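Local coordinates for dTDP-4-dehydrorhamnose reductase (Bacillus anthracis, PDB 3SC6), which catalyses the NADPH-dependent reduction of dTDP-4-dehydrorhamnose to dTDP-L-rhamnose in the rhamnose biosynthetic pathway, at residues Q49-V52 / Q53-P57. Residues are numbered along the deposited sequence; the frame is centred on the assembly and turned at random.
Sequences QQVV and QEIRP
Q50 O and V51 O accept the amides of E54 and I55 one helical turn later, with Q50 O 3.1 Å from E54 N and V51 O 3.2 Å from I55 N. The next i to i+4 bond, from R56 N to V52 O, is weak and bent to 126°, and R56 is the first residue to leave helical angles, with positive phi. On the side facing the sheet, where both reach F35 of strand 30-35, V51 and I55 run alongside each other in the same sense, with V51 CG1 4.0 Å from I55 CD1. CG1 of I55 lies anti to the carbonyl carbon (chi1 -59°), and the extended chain places CD1 beside V51 CG1. Beyond the turn, P57 meets V52 at about a right angle: its CD lies 3.4 Å from V52 O and 3.9 Å from V52 CG1. V52 also packs on A93 and V97 of helix 76-97, while I55 and P57 reach I9 of strand 6-11. Q50 and E54 occupy the exposed face. This is the C-terminal end of helix 45-55, ended by R56 with positive phi and followed by P57, where the chain turns into parallel strand 59-62 of the Rossmann fold.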
loop_
_atom_site.group_PDB
_atom_site.type_symbol
_atom_site.label_atom_id
_atom_site.label_comp_id
_atom_site.label_asym_id
_atom_site.label_seq_id
_atom_site.Cartn_x
_atom_site.Cartn_y
_atom_site.Cartn_z
ATOM N N GLN A 49 21.112 -10.147 2.075
ATOM C CA GLN A 49 21.884 -10.819 1.035
ATOM C C GLN A 49 21.901 -12.338 1.235
ATOM O O GLN A 49 21.699 -13.088 0.285
ATOM C CB GLN A 49 23.297 -10.225 0.924
ATOM C CG GLN A 49 23.296 -8.773 0.412
ATOM C CD GLN A 49 24.686 -8.148 0.318
ATOM O OE1 GLN A 49 25.618 -8.553 1.016
ATOM N NE2 GLN A 49 24.810 -7.116 -0.514
ATOM N N GLN A 50 22.108 -12.792 2.465
ATOM C CA GLN A 50 22.132 -14.226 2.738
ATOM C C GLN A 50 20.867 -14.921 2.247
ATOM O O GLN A 50 20.929 -15.922 1.545
ATOM C CB GLN A 50 22.252 -14.485 4.234
ATOM C CG GLN A 50 22.260 -15.966 4.590
ATOM C CD GLN A 50 22.318 -16.211 6.083
ATOM O OE1 GLN A 50 22.414 -17.357 6.529
ATOM N NE2 GLN A 50 22.260 -15.137 6.868
ATOM N N VAL A 51 19.718 -14.386 2.636
ATOM C CA VAL A 51 18.439 -14.959 2.248
ATOM C C VAL A 51 18.189 -14.892 0.744
ATOM O O VAL A 51 17.749 -15.873 0.142
ATOM C CB VAL A 51 17.275 -14.270 2.983
ATOM C CG1 VAL A 51 15.945 -14.847 2.524
ATOM C CG2 VAL A 51 17.431 -14.426 4.489
ATOM N N VAL A 52 18.470 -13.743 0.138
ATOM C CA VAL A 52 18.263 -13.579 -1.296
ATOM C C VAL A 52 19.228 -14.448 -2.109
ATOM O O VAL A 52 18.880 -14.897 -3.195
ATOM C CB VAL A 52 18.359 -12.103 -1.728
ATOM C CG1 VAL A 52 18.194 -11.977 -3.231
ATOM C CG2 VAL A 52 17.299 -11.276 -1.015
ATOM N N GLN A 53 20.435 -14.678 -1.593
ATOM C CA GLN A 53 21.419 -15.513 -2.298
ATOM C C GLN A 53 20.991 -16.970 -2.296
ATOM O O GLN A 53 20.956 -17.618 -3.335
ATOM C CB GLN A 53 22.808 -15.424 -1.645
ATOM C CG GLN A 53 23.529 -14.078 -1.725
ATOM C CD GLN A 53 23.892 -13.673 -3.142
ATOM O OE1 GLN A 53 23.536 -14.348 -4.109
ATOM N NE2 GLN A 53 24.615 -12.565 -3.269
ATOM N N GLU A 54 20.672 -17.472 -1.109
ATOM C CA GLU A 54 20.249 -18.857 -0.929
ATOM C C GLU A 54 19.032 -19.224 -1.774
ATOM O O GLU A 54 19.089 -20.151 -2.577
ATOM C CB GLU A 54 19.964 -19.115 0.553
ATOM C CG GLU A 54 19.508 -20.528 0.874
ATOM C CD GLU A 54 19.267 -20.742 2.360
ATOM O OE1 GLU A 54 19.530 -19.812 3.153
ATOM O OE2 GLU A 54 18.825 -21.848 2.736
ATOM N N ILE A 55 17.938 -18.496 -1.592
ATOM C CA ILE A 55 16.712 -18.755 -2.342
ATOM C C ILE A 55 16.863 -18.319 -3.797
ATOM O O ILE A 55 16.370 -18.984 -4.712
ATOM C CB ILE A 55 15.511 -18.028 -1.719
ATOM C CG1 ILE A 55 15.318 -18.470 -0.267
ATOM C CG2 ILE A 55 14.254 -18.312 -2.515
ATOM C CD1 ILE A 55 14.158 -17.800 0.426
ATOM N N ARG A 56 17.557 -17.203 -3.992
ATOM C CA ARG A 56 17.802 -16.635 -5.317
ATOM C C ARG A 56 16.494 -16.634 -6.109
ATOM O O ARG A 56 16.282 -17.470 -6.991
ATOM C CB ARG A 56 18.929 -17.394 -6.018
ATOM C CG ARG A 56 19.339 -16.788 -7.331
ATOM C CD ARG A 56 20.575 -17.461 -7.880
ATOM N NE ARG A 56 21.024 -16.813 -9.108
ATOM C CZ ARG A 56 22.130 -17.138 -9.769
ATOM N NH1 ARG A 56 22.931 -18.093 -9.312
ATOM N NH2 ARG A 56 22.450 -16.485 -10.879
ATOM N N PRO A 57 15.613 -15.670 -5.790
ATOM C CA PRO A 57 14.301 -15.513 -6.408
ATOM C C PRO A 57 14.210 -14.718 -7.701
ATOM O O PRO A 57 15.023 -13.834 -7.964
ATOM C CB PRO A 57 13.518 -14.770 -5.327
ATOM C CG PRO A 57 14.540 -13.896 -4.689
ATOM C CD PRO A 57 15.846 -14.653 -4.747
#